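PDB 6KGU: penicillin-binding protein PbpB from Mycobacterium tuberculosis, which synthesises cross-linked peptidoglycan from lipid intermediates during cell wall biogenesis and is inactivated by beta-lactam antibiotics. Local coordinates for residues A278-G283 with A439-Q444; T318-K323 with L330-R335. All blocks are in the same frame, centred on the assembly; numbering follows the deposited sequence.

Contact 1: A278-G283 with A439-Q444; sequences AVIEHG and AQTVRQ
Ile280 packs against Thr441 and Val442, joining the C-terminal end of helix 272-281 to helix 436-445 within the transpeptidase domain. The first of these helices begins with Lys272, which with Ser269 fits the SxxK motif of penicillin-binding enzymes; the contact lies at its far end, away from the active site. A Schellman motif closes the helix just beyond Ile280: Gly283, at positive phi, gives its N to Ile280 O at 2.9 Å, while Leu284 N reaches back to Val279 O.

Ile280 is the one residue of 278-283 that touches 439-444. Its CB points toward 439-444, and its two branches divide the work. With chi1 at -63°, CG2 lies anti to the backbone N and runs to Thr441, where it meets the methyl CG2 at 4.0 Å. CG1 takes the other direction and approaches Val442 CG2 more loosely at 4.4 Å. At the tip, CD1 swings back to Thr441, passing its CG2 at 4.3 Å. The isoleucine thus straddles two successive residues of the facing helix, with the CA atoms of Ile280 and Val442 7.7 Å apart.

Thr441 brings only its methyl to this apolar contact, while OG1 turns away to hydrogen-bond to Gln437 O one helical turn earlier. No hydrogen bond crosses between the two segments, which bury a modest 110 Å² together. Thr438 and Met445 extend the surface of helix 436-445 that Ile280 meets. Polar linkage comes from the next residue, Glu281, whose OE1 hydrogen-bonds to both Ser435 N and Thr438 OG1.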
# COMPACT_ATOMS: atom_id res chain seq x y z
N ALA A 278 -11.14 15.98 -2.23
CA ALA A 278 -11.52 17.03 -3.16
C ALA A 278 -12.68 17.85 -2.63
O ALA A 278 -12.63 19.09 -2.64
CB ALA A 278 -11.85 16.42 -4.52
N VAL A 279 -13.73 17.19 -2.14
CA VAL A 279 -14.91 17.93 -1.71
C VAL A 279 -14.59 18.81 -0.50
O VAL A 279 -15.13 19.92 -0.37
CB VAL A 279 -16.09 16.95 -1.46
CG1 VAL A 279 -16.18 16.52 -0.01
CG2 VAL A 279 -17.41 17.55 -1.91
N ILE A 280 -13.69 18.38 0.39
CA ILE A 280 -13.31 19.23 1.52
C ILE A 280 -12.37 20.35 1.06
O ILE A 280 -12.54 21.51 1.44
CB ILE A 280 -12.65 18.39 2.64
CG1 ILE A 280 -13.64 17.36 3.21
CG2 ILE A 280 -12.07 19.30 3.73
CD1 ILE A 280 -14.85 17.98 3.91
N GLU A 281 -11.37 20.01 0.23
CA GLU A 281 -10.35 20.99 -0.16
C GLU A 281 -10.96 22.16 -0.92
O GLU A 281 -10.52 23.31 -0.76
CB GLU A 281 -9.27 20.33 -1.03
CG GLU A 281 -8.26 21.30 -1.64
CD GLU A 281 -7.19 21.80 -0.67
OE1 GLU A 281 -7.16 21.35 0.49
OE2 GLU A 281 -6.36 22.63 -1.10
N HIS A 282 -11.95 21.91 -1.75
CA HIS A 282 -12.59 23.00 -2.47
C HIS A 282 -13.77 23.60 -1.70
O HIS A 282 -14.51 24.41 -2.26
CB HIS A 282 -13.02 22.52 -3.85
CG HIS A 282 -11.87 22.03 -4.67
ND1 HIS A 282 -10.83 22.85 -5.05
CD2 HIS A 282 -11.58 20.81 -5.17
CE1 HIS A 282 -9.96 22.16 -5.76
NE2 HIS A 282 -10.38 20.91 -5.84
N GLY A 283 -13.94 23.25 -0.43
CA GLY A 283 -14.96 23.91 0.37
C GLY A 283 -16.37 23.61 -0.09
O GLY A 283 -17.25 24.47 0.03
N ALA A 439 -6.30 17.83 5.04
CA ALA A 439 -5.77 16.53 5.44
C ALA A 439 -6.20 16.15 6.85
O ALA A 439 -6.61 15.01 7.09
CB ALA A 439 -4.25 16.55 5.33
N GLN A 440 -6.11 17.08 7.80
CA GLN A 440 -6.51 16.78 9.17
C GLN A 440 -8.00 16.47 9.26
O GLN A 440 -8.41 15.58 10.01
CB GLN A 440 -6.16 17.96 10.09
CG GLN A 440 -4.65 18.08 10.33
CD GLN A 440 -4.20 19.50 10.63
OE1 GLN A 440 -5.01 20.34 10.99
NE2 GLN A 440 -2.92 19.76 10.46
N THR A 441 -8.81 17.18 8.47
CA THR A 441 -10.25 16.94 8.46
C THR A 441 -10.58 15.57 7.86
O THR A 441 -11.45 14.85 8.38
CB THR A 441 -10.93 18.07 7.69
OG1 THR A 441 -10.83 19.27 8.46
CG2 THR A 441 -12.40 17.77 7.43
N VAL A 442 -9.90 15.18 6.79
CA VAL A 442 -10.18 13.88 6.17
C VAL A 442 -9.77 12.74 7.11
O VAL A 442 -10.50 11.75 7.25
CB VAL A 442 -9.48 13.78 4.80
CG1 VAL A 442 -9.55 12.35 4.27
CG2 VAL A 442 -10.11 14.78 3.79
N ARG A 443 -8.61 12.86 7.76
CA ARG A 443 -8.17 11.88 8.76
C ARG A 443 -9.21 11.70 9.85
O ARG A 443 -9.52 10.57 10.25
CB ARG A 443 -6.85 12.31 9.41
CG ARG A 443 -5.63 12.28 8.52
CD ARG A 443 -4.33 12.19 9.34
NE ARG A 443 -4.14 13.25 10.32
CZ ARG A 443 -3.44 14.37 10.09
NH1 ARG A 443 -2.93 14.61 8.90
NH2 ARG A 443 -3.29 15.26 11.06
N GLN A 444 -9.75 12.81 10.38
CA GLN A 444 -10.76 12.70 11.42
C GLN A 444 -12.02 12.02 10.90
O GLN A 444 -12.58 11.15 11.57
CB GLN A 444 -11.09 14.09 11.99
CG GLN A 444 -10.00 14.63 12.90
CD GLN A 444 -9.76 13.76 14.14
OE1 GLN A 444 -10.71 13.26 14.76
NE2 GLN A 444 -8.51 13.56 14.48

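Contact 2: T318-K323 with L330-R335; sequences TGVFGK and LMLSQR
Phe321 and Leu332 each carry their CG beside the backbone N (chi1 -59° and -68°), and Val320 turns CG1 anti to its own N (160°); these three settings gather the apolar groups at one methyl, Leu332 CD1. Val320 CG1 and Leu332 CD1 meet tip to tip at 4.2 Å. Phe321 CB does not point at 330-335, yet the phenyl ring slants across Leu332 and brings CE2 to within 3.9 Å of the same CD1, with CZ at 4.0 Å.

The ring is also braced from its own helix: Val320 CG1 lies 4.2 Å above the ring plane, over its centre. Leu332 is likewise engaged through both branches, since its CD2 sits 3.9 Å above the guanidinium plane of Arg335, one turn further along helix 326-336. That guanidinium is held by a salt bridge from NH2 to Glu289 and by a hydrogen bond from NH1 to Leu284 O.

The contact joins consecutive helices, 317-323 and 326-336, which flank Ser324, a residue that fits the second hydroxyl of the transpeptidase active-site pattern. Phe321 also packs on Lys272 and Ala276 of helix 272-281, and its side chain is about 8 Å from that of Ser269, which probably forms the acyl-ester intermediate, as in related transpeptidases. All three touching residues are buried, and no hydrogen bond passes between the segments, so the contact rests on dispersion and exclusion of water, with shape rather than directional bonding setting the fit.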
# COMPACT_ATOMS: atom_id res chain seq x y z
N THR A 318 -19.49 12.68 6.68
CA THR A 318 -18.73 11.67 7.41
C THR A 318 -19.32 10.27 7.21
O THR A 318 -18.60 9.33 6.87
CB THR A 318 -18.68 12.05 8.89
OG1 THR A 318 -17.84 13.21 9.03
CG2 THR A 318 -18.11 10.92 9.76
N GLY A 319 -20.64 10.15 7.37
CA GLY A 319 -21.28 8.85 7.20
C GLY A 319 -21.20 8.30 5.79
O GLY A 319 -21.20 7.08 5.60
N VAL A 320 -21.17 9.17 4.78
CA VAL A 320 -21.07 8.69 3.40
C VAL A 320 -19.80 7.87 3.23
O VAL A 320 -19.81 6.78 2.65
CB VAL A 320 -21.11 9.87 2.42
CG1 VAL A 320 -20.51 9.45 1.06
CG2 VAL A 320 -22.54 10.36 2.25
N PHE A 321 -18.69 8.38 3.75
CA PHE A 321 -17.44 7.63 3.68
C PHE A 321 -17.35 6.57 4.78
O PHE A 321 -16.81 5.48 4.52
CB PHE A 321 -16.28 8.62 3.71
CG PHE A 321 -16.35 9.60 2.56
CD1 PHE A 321 -16.14 9.15 1.26
CD2 PHE A 321 -16.68 10.93 2.77
CE1 PHE A 321 -16.22 10.03 0.16
CE2 PHE A 321 -16.76 11.81 1.68
CZ PHE A 321 -16.53 11.35 0.38
N GLY A 322 -17.93 6.81 5.95
CA GLY A 322 -17.90 5.82 7.01
C GLY A 322 -18.71 4.57 6.68
O GLY A 322 -18.30 3.46 7.01
N LYS A 323 -19.86 4.74 6.01
CA LYS A 323 -20.70 3.62 5.59
C LYS A 323 -20.42 3.18 4.16
O LYS A 323 -20.91 2.12 3.75
CB LYS A 323 -22.19 3.97 5.72
CG LYS A 323 -22.64 4.12 7.19
CD LYS A 323 -24.15 4.05 7.36
CE LYS A 323 -24.56 4.34 8.82
NZ LYS A 323 -24.04 3.31 9.78
N LEU A 330 -20.97 9.84 -5.18
CA LEU A 330 -21.14 10.44 -6.50
C LEU A 330 -21.89 11.76 -6.42
O LEU A 330 -21.59 12.68 -7.19
CB LEU A 330 -21.85 9.46 -7.44
CG LEU A 330 -20.97 8.28 -7.84
CD1 LEU A 330 -21.78 7.27 -8.65
CD2 LEU A 330 -19.77 8.75 -8.63
N MET A 331 -22.86 11.88 -5.51
CA MET A 331 -23.53 13.16 -5.32
C MET A 331 -22.53 14.24 -4.92
O MET A 331 -22.53 15.34 -5.47
CB MET A 331 -24.63 13.02 -4.28
CG MET A 331 -25.75 12.12 -4.76
SD MET A 331 -27.12 12.07 -3.63
CE MET A 331 -27.43 13.81 -3.41
N LEU A 332 -21.66 13.93 -3.95
CA LEU A 332 -20.61 14.87 -3.54
C LEU A 332 -19.60 15.09 -4.65
O LEU A 332 -19.11 16.21 -4.83
CB LEU A 332 -19.88 14.35 -2.29
CG LEU A 332 -20.65 14.29 -0.98
CD1 LEU A 332 -19.86 13.46 0.06
CD2 LEU A 332 -20.96 15.71 -0.47
N SER A 333 -19.24 14.03 -5.38
CA SER A 333 -18.34 14.20 -6.51
C SER A 333 -18.94 15.12 -7.58
O SER A 333 -18.20 15.85 -8.26
CB SER A 333 -17.99 12.83 -7.13
OG SER A 333 -17.30 12.01 -6.19
N GLN A 334 -20.27 15.12 -7.73
CA GLN A 334 -20.91 16.02 -8.68
C GLN A 334 -20.63 17.48 -8.34
O GLN A 334 -20.56 18.33 -9.23
CB GLN A 334 -22.43 15.80 -8.74
CG GLN A 334 -22.89 14.53 -9.44
CD GLN A 334 -24.40 14.36 -9.35
OE1 GLN A 334 -25.11 15.30 -9.04
NE2 GLN A 334 -24.89 13.14 -9.60
N ARG A 335 -20.49 17.80 -7.04
CA ARG A 335 -20.13 19.16 -6.66
C ARG A 335 -18.71 19.49 -7.12
O ARG A 335 -18.44 20.62 -7.54
CB ARG A 335 -20.25 19.35 -5.15
CG ARG A 335 -21.54 18.80 -4.54
CD ARG A 335 -21.57 19.08 -3.03
NE ARG A 335 -22.86 18.72 -2.43
CZ ARG A 335 -23.18 18.94 -1.16
NH1 ARG A 335 -22.31 19.52 -0.36
NH2 ARG A 335 -24.38 18.58 -0.69

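Overall arrangement
From the N terminus, the chain first supplies 278-283, the end of helix 272-281 and the turn that closes it, then the two consecutive helices of contact 2, and only much later 439-444. Contact 1 therefore closes a long loop of 155 intervening residues, whereas contact 2 closes a short one, with six residues between 318-323 and 330-335, nested wholly inside it. Their centres are 12 Å apart and they touch directly: Val279 CG2 packs 3.6 Å from Leu332 O. Helix 272-281 is thus shared ground, tied to helix 436-445 through contact 1 and meeting both helices of contact 2, all within the transpeptidase domain.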